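Local coordinates for protein membrane-anchored mycosin mycp1 (Mycobacterium smegmatis, PDB 4KB5) that acts as a subtilisin-like serine protease that cleaves EspB and may regulate ESX-1 secretion and virulence in mycobacteria, at residues A[45-50]-A[118-123]; A[183-186]-A[192-195]; A[326-331]-A[365-370]. All coordinates share one frame; numbering follows the deposited sequence.

Interaction 1: residues A[45-50]-A[118-123]; sequences WANDYL and GFVGMA
L50 and M122 meet through their terminal methyl groups, with L50 CD1 3.8 Å from M122 CE. The methionine gets there by doubling back: CG leaves anti to the backbone N, and the chain then bends at chi2 (76°) and again at chi3 (61°), which swings the methyl out of the loop and toward the helix. L50 has CG anti to its own carbonyl carbon and an outstretched second torsion (chi2 168°), so that CD1 leads. The two side chains therefore run at about a right angle, and only their ends touch.

The second pair is N47 with V120. N47 reaches out of helix 45-49, and its amide end lies against the carbonyl oxygen of V120. The CG1 methyl of V120 lies beside the same amide. L50 follows directly on helix 45-49, its N hydrogen-bonded to A46 O (2.9 Å).

The loop 118-123 leads from helix 102-110, which follows H101, the probable charge-relay histidine, to sheet strand 127-132. Y317 of helix 311-328 touches both L50 and M122, while I52 of the next short helix touches N47 and M122. M122 O is also hydrogen-bonded by Q56 NE2.

Apolar methyl packing and one buried amide set against a main-chain carbonyl thus join the short helix to the loop: the methyl contact imposes little direction of its own, whereas the amide of N47 brings a polar group up to the V120 carbonyl in a buried setting.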
# COMPACT_ATOMS: atom_id res chain seq x y z
N TRP A 45 -0.14 18.30 8.49
CA TRP A 45 -0.85 17.79 9.68
C TRP A 45 -0.46 16.38 10.04
O TRP A 45 -0.34 16.05 11.23
CB TRP A 45 -2.37 17.96 9.55
CG TRP A 45 -3.10 16.93 8.70
CD1 TRP A 45 -3.51 17.06 7.37
CD2 TRP A 45 -3.57 15.60 9.12
NE1 TRP A 45 -4.16 15.93 6.95
CE2 TRP A 45 -4.23 15.02 7.94
CE3 TRP A 45 -3.51 14.86 10.30
CZ2 TRP A 45 -4.81 13.75 7.98
CZ3 TRP A 45 -4.08 13.58 10.32
CH2 TRP A 45 -4.73 13.04 9.19
N ALA A 46 -0.23 15.53 9.03
CA ALA A 46 0.11 14.12 9.30
C ALA A 46 1.45 14.00 10.04
O ALA A 46 1.62 13.11 10.87
CB ALA A 46 0.12 13.30 8.01
N ASN A 47 2.38 14.91 9.75
CA ASN A 47 3.67 14.94 10.43
C ASN A 47 3.53 15.24 11.93
O ASN A 47 4.25 14.66 12.75
CB ASN A 47 4.60 15.97 9.80
CG ASN A 47 5.15 15.52 8.44
OD1 ASN A 47 6.37 15.39 8.27
ND2 ASN A 47 4.26 15.29 7.48
N ASP A 48 2.63 16.17 12.27
CA ASP A 48 2.37 16.50 13.68
C ASP A 48 1.61 15.35 14.34
O ASP A 48 1.97 14.89 15.40
CB ASP A 48 1.55 17.78 13.81
CG ASP A 48 2.36 19.05 13.51
OD1 ASP A 48 3.59 19.06 13.70
OD2 ASP A 48 1.72 20.04 13.09
N TYR A 49 0.54 14.90 13.69
CA TYR A 49 -0.29 13.81 14.20
C TYR A 49 0.51 12.55 14.54
O TYR A 49 0.32 11.95 15.60
CB TYR A 49 -1.37 13.50 13.17
CG TYR A 49 -2.44 12.57 13.65
CD1 TYR A 49 -3.69 13.06 14.03
CD2 TYR A 49 -2.22 11.19 13.72
CE1 TYR A 49 -4.69 12.20 14.47
CE2 TYR A 49 -3.21 10.33 14.17
CZ TYR A 49 -4.43 10.84 14.54
OH TYR A 49 -5.42 10.00 14.98
N LEU A 50 1.42 12.17 13.64
CA LEU A 50 2.23 10.96 13.79
C LEU A 50 3.54 11.21 14.52
O LEU A 50 4.35 10.28 14.66
CB LEU A 50 2.53 10.35 12.41
CG LEU A 50 1.34 9.81 11.60
CD1 LEU A 50 1.79 9.51 10.17
CD2 LEU A 50 0.76 8.56 12.26
N GLY A 118 8.29 22.78 5.24
CA GLY A 118 8.16 21.87 6.37
C GLY A 118 7.85 20.42 6.02
O GLY A 118 7.52 19.65 6.93
N PHE A 119 7.94 20.03 4.74
CA PHE A 119 7.68 18.63 4.39
C PHE A 119 8.90 17.74 4.59
O PHE A 119 9.99 18.08 4.15
CB PHE A 119 7.13 18.42 2.97
CG PHE A 119 6.89 16.96 2.64
CD1 PHE A 119 7.92 16.15 2.16
CD2 PHE A 119 5.64 16.39 2.86
CE1 PHE A 119 7.71 14.80 1.89
CE2 PHE A 119 5.42 15.04 2.60
CZ PHE A 119 6.45 14.25 2.11
N VAL A 120 8.69 16.61 5.26
CA VAL A 120 9.64 15.50 5.23
C VAL A 120 8.86 14.17 5.23
O VAL A 120 7.74 14.08 5.79
CB VAL A 120 10.68 15.58 6.37
CG1 VAL A 120 10.03 15.46 7.76
CG2 VAL A 120 11.76 14.53 6.20
N GLY A 121 9.42 13.16 4.57
CA GLY A 121 8.87 11.82 4.58
C GLY A 121 9.14 11.11 5.91
O GLY A 121 9.95 11.58 6.72
N MET A 122 8.47 9.99 6.13
CA MET A 122 8.61 9.22 7.37
C MET A 122 10.06 8.78 7.58
O MET A 122 10.61 8.87 8.69
CB MET A 122 7.64 8.02 7.35
CG MET A 122 7.67 7.13 8.57
SD MET A 122 6.83 7.83 10.01
CE MET A 122 5.16 8.00 9.40
N ALA A 123 10.70 8.32 6.50
CA ALA A 123 12.03 7.73 6.56
C ALA A 123 12.93 8.30 5.45
O ALA A 123 13.15 7.65 4.42
CB ALA A 123 11.93 6.21 6.47

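Interaction 2: residues A[183-186]-A[192-195]; sequences ACYK and DETS
The hydroxyl of Y185 and the carboxylate of E193 are joined by a single, very short hydrogen bond, from Y185 OH to E193 OE1 at 2.5 Å. The two side chains come at each other from opposite directions. OE1 sits at the edge of the tyrosine ring, close to its plane, and is 3.3 Å from Y185 CZ, while the carboxylate plane is turned 73° from the ring. Y185 directs its ring across the gap with CG lodged between the backbone N and the carbonyl carbon (chi1 59°); E193 answers with a chain that is extended beyond CG.

Y185 belongs to strand 183-186, which pairs antiparallel with strand 244-247 beside the parallel sheet of the subtilase fold, and the neighbouring C184 is tied to C222 by a disulfide. E193 occupies the N-cap position of helix 194-206. Its other oxygen, OE2, is hydrogen-bonded to Y251 OH, S247 OG and W250 NE1, a set of partners that would favour the ionised carboxylate and should limit its rotation.

Local hydrogen bonds within 192-195 shape the helix start itself. D192 OD1 accepts from T194 N at 3.1 Å, forming an Asx turn, and also from T194 OG1 at 2.7 Å. The hydroxyl uses the syn lone pair of that oxygen, whereas the amide meets it nearly head-on.

Apolar contact is supplied by I159 of helix 154-171 and by I191, both of which touch Y185.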
# COMPACT_ATOMS: atom_id res chain seq x y z
N ALA A 183 -7.09 -4.52 -5.99
CA ALA A 183 -7.94 -5.11 -7.03
C ALA A 183 -9.23 -5.64 -6.41
O ALA A 183 -9.18 -6.49 -5.52
CB ALA A 183 -7.19 -6.22 -7.75
N CYS A 184 -10.36 -5.13 -6.89
CA CYS A 184 -11.68 -5.40 -6.32
C CYS A 184 -12.54 -6.21 -7.28
O CYS A 184 -12.57 -5.93 -8.48
CB CYS A 184 -12.42 -4.10 -6.01
SG CYS A 184 -11.67 -3.08 -4.72
N TYR A 185 -13.23 -7.22 -6.76
CA TYR A 185 -14.15 -8.02 -7.55
C TYR A 185 -15.20 -8.71 -6.67
O TYR A 185 -14.97 -8.94 -5.47
CB TYR A 185 -13.41 -9.04 -8.43
CG TYR A 185 -12.52 -10.04 -7.73
CD1 TYR A 185 -11.22 -9.72 -7.37
CD2 TYR A 185 -12.97 -11.34 -7.48
CE1 TYR A 185 -10.39 -10.64 -6.75
CE2 TYR A 185 -12.15 -12.28 -6.87
CZ TYR A 185 -10.86 -11.93 -6.50
OH TYR A 185 -10.03 -12.85 -5.89
N LYS A 186 -16.35 -9.00 -7.27
CA LYS A 186 -17.46 -9.64 -6.58
C LYS A 186 -17.09 -11.05 -6.14
O LYS A 186 -16.34 -11.76 -6.82
CB LYS A 186 -18.70 -9.68 -7.48
CG LYS A 186 -19.31 -8.31 -7.70
CD LYS A 186 -20.57 -8.36 -8.55
CE LYS A 186 -21.01 -6.95 -8.91
NZ LYS A 186 -22.35 -6.92 -9.55
N ASP A 192 -8.48 -16.53 -10.65
CA ASP A 192 -7.35 -17.34 -10.21
C ASP A 192 -6.20 -16.43 -9.74
O ASP A 192 -5.46 -15.86 -10.55
CB ASP A 192 -6.91 -18.28 -11.34
CG ASP A 192 -5.78 -19.20 -10.92
OD1 ASP A 192 -5.25 -19.06 -9.79
OD2 ASP A 192 -5.41 -20.06 -11.75
N GLU A 193 -6.06 -16.33 -8.41
CA GLU A 193 -5.08 -15.47 -7.75
C GLU A 193 -3.91 -16.24 -7.22
O GLU A 193 -3.14 -15.70 -6.42
CB GLU A 193 -5.71 -14.83 -6.51
CG GLU A 193 -6.51 -13.59 -6.74
CD GLU A 193 -6.69 -12.79 -5.45
OE1 GLU A 193 -7.74 -12.12 -5.33
OE2 GLU A 193 -5.79 -12.86 -4.57
N THR A 194 -3.79 -17.51 -7.60
CA THR A 194 -2.81 -18.38 -6.97
C THR A 194 -1.37 -17.89 -7.14
O THR A 194 -0.53 -18.15 -6.28
CB THR A 194 -2.92 -19.87 -7.42
OG1 THR A 194 -2.89 -19.94 -8.85
CG2 THR A 194 -4.22 -20.50 -6.93
N SER A 195 -1.08 -17.19 -8.24
CA SER A 195 0.28 -16.70 -8.44
C SER A 195 0.58 -15.55 -7.49
O SER A 195 1.71 -15.42 -7.01
CB SER A 195 0.55 -16.30 -9.91
OG SER A 195 -0.24 -15.19 -10.27

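Interaction 3: residues A[326-331]-A[365-370]; sequences KQRFPD and AALTWE
This is a partly buried contact between the ends of two helices, in which R328 and F329, at the close of helix 311-328, meet L367 and A366 near the end of helix 363-368. The first of these helices carries the probable catalytic serine, S312, in its first turn, but the contact lies at its far end.

The one hydrogen bond runs from R328 NE to L367 O, 3.0 Å long and bent to 139° at the hydrogen. The carbonyl oxygen lies at the guanidinium edge, near its plane, and the donor is tilted 17° from the carbonyl plane. R328 begins with CG anti to its backbone N and turns at chi2, which carries NE over to the oxygen. Its aliphatic part also packs on the leucine, with R328 CB 4.1 Å from L367 CD2.

F329 approaches the same oxygen obliquely, its CZ 3.6 Å from L367 O. R328 CG lies over one face of the F329 ring, 3.8 Å above the plane and toward the rim. R340 of helix 334-343 makes a cation-pi contact with F329 and hydrogen-bonds A366 O and W369 O, while L324 touches L367.

K326 NZ reaches forward along the chain to P330 O, 3.2 Å away, bridging the turn that leaves the helix.

Two arginines thus supply positive charge to main-chain carbonyls around the end of helix 363-368, an arrangement that would probably be favoured by the negative end of the helix dipole.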
# COMPACT_ATOMS: atom_id res chain seq x y z
N LYS A 326 12.72 -1.31 10.85
CA LYS A 326 13.76 -2.18 10.29
C LYS A 326 15.18 -1.68 10.60
O LYS A 326 16.06 -2.47 10.93
CB LYS A 326 13.54 -2.35 8.78
CG LYS A 326 14.55 -3.23 8.06
CD LYS A 326 14.56 -4.65 8.60
CE LYS A 326 15.58 -5.49 7.86
NZ LYS A 326 15.73 -6.83 8.48
N GLN A 327 15.41 -0.37 10.52
CA GLN A 327 16.70 0.19 10.92
C GLN A 327 16.94 0.03 12.42
O GLN A 327 18.02 -0.39 12.83
CB GLN A 327 16.85 1.66 10.52
CG GLN A 327 18.22 2.21 10.93
CD GLN A 327 18.34 3.73 10.86
OE1 GLN A 327 19.42 4.26 11.10
NE2 GLN A 327 17.28 4.41 10.52
N ARG A 328 15.95 0.37 13.23
CA ARG A 328 16.12 0.34 14.67
C ARG A 328 16.26 -1.08 15.22
O ARG A 328 17.12 -1.33 16.08
CB ARG A 328 15.00 1.08 15.39
CG ARG A 328 15.28 1.26 16.88
CD ARG A 328 14.75 2.58 17.38
NE ARG A 328 14.88 2.70 18.83
CZ ARG A 328 15.90 3.28 19.46
NH1 ARG A 328 16.92 3.79 18.79
NH2 ARG A 328 15.89 3.33 20.78
N PHE A 329 15.44 -2.01 14.73
CA PHE A 329 15.51 -3.42 15.15
C PHE A 329 15.79 -4.34 13.97
O PHE A 329 14.88 -5.01 13.46
CB PHE A 329 14.22 -3.84 15.85
CG PHE A 329 13.79 -2.91 16.95
CD1 PHE A 329 12.82 -1.94 16.71
CD2 PHE A 329 14.35 -3.01 18.22
CE1 PHE A 329 12.40 -1.09 17.73
CE2 PHE A 329 13.95 -2.15 19.23
CZ PHE A 329 12.97 -1.19 18.99
N PRO A 330 17.06 -4.40 13.54
CA PRO A 330 17.36 -5.07 12.28
C PRO A 330 17.23 -6.60 12.31
O PRO A 330 17.28 -7.24 11.26
CB PRO A 330 18.80 -4.64 11.97
CG PRO A 330 19.39 -4.25 13.28
CD PRO A 330 18.26 -3.77 14.14
N ASP A 331 17.07 -7.18 13.50
CA ASP A 331 16.94 -8.64 13.64
C ASP A 331 15.50 -9.12 13.48
O ASP A 331 15.26 -10.31 13.31
CB ASP A 331 17.49 -9.11 14.99
CG ASP A 331 19.02 -9.07 15.05
OD1 ASP A 331 19.69 -9.06 14.00
OD2 ASP A 331 19.56 -9.05 16.18
N ALA A 365 5.81 5.09 19.59
CA ALA A 365 5.57 3.88 20.38
C ALA A 365 6.18 2.66 19.69
O ALA A 365 6.90 1.88 20.33
CB ALA A 365 4.09 3.68 20.62
N ALA A 366 5.93 2.51 18.38
CA ALA A 366 6.53 1.41 17.59
C ALA A 366 8.05 1.34 17.70
O ALA A 366 8.65 0.26 17.63
CB ALA A 366 6.12 1.48 16.12
N LEU A 367 8.68 2.49 17.89
CA LEU A 367 10.13 2.55 17.90
C LEU A 367 10.75 2.42 19.30
O LEU A 367 11.96 2.23 19.42
CB LEU A 367 10.62 3.83 17.20
CG LEU A 367 10.43 3.86 15.67
CD1 LEU A 367 10.48 5.29 15.13
CD2 LEU A 367 11.45 2.99 14.96
N THR A 368 9.93 2.52 20.34
CA THR A 368 10.44 2.60 21.72
C THR A 368 9.89 1.56 22.71
O THR A 368 10.60 1.16 23.61
CB THR A 368 10.24 4.01 22.35
OG1 THR A 368 8.85 4.36 22.30
CG2 THR A 368 11.03 5.07 21.60
N TRP A 369 8.64 1.12 22.54
CA TRP A 369 8.04 0.14 23.48
C TRP A 369 8.79 -1.16 23.50
O TRP A 369 9.29 -1.62 22.46
CB TRP A 369 6.57 -0.15 23.17
CG TRP A 369 5.58 0.93 23.56
CD1 TRP A 369 5.83 2.28 23.77
CD2 TRP A 369 4.12 0.78 23.74
NE1 TRP A 369 4.68 2.95 24.08
CE2 TRP A 369 3.62 2.11 24.07
CE3 TRP A 369 3.23 -0.29 23.67
CZ2 TRP A 369 2.27 2.35 24.33
CZ3 TRP A 369 1.87 -0.03 23.93
CH2 TRP A 369 1.40 1.25 24.25
N GLU A 370 8.86 -1.76 24.68
CA GLU A 370 9.42 -3.10 24.83
C GLU A 370 8.26 -4.08 24.92
O GLU A 370 7.41 -4.00 25.82
CB GLU A 370 10.31 -3.19 26.06
CG GLU A 370 11.50 -4.13 25.90
CD GLU A 370 11.99 -4.68 27.22
OE1 GLU A 370 12.40 -5.86 27.25
OE2 GLU A 370 11.97 -3.95 28.23

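The three contacts follow one another in series along the chain, without interleaving. Interactions 1 and 3 are neighbours, with centres about 19 Å apart and nearest atoms about 7 Å apart. Helix 311-328 links them: Y317 lies against interaction 1, whereas the end of the same helix and the residues just after it form one side of interaction 3. Interaction 2 lies across the chain's centre from both, its centre about 34 Å from each of theirs, where helices 154-171 and 194-206 meet the small antiparallel sheet. All lie within the subtilase domain and join its helices, loops and strands to one another at separate points, away from the catalytic triad.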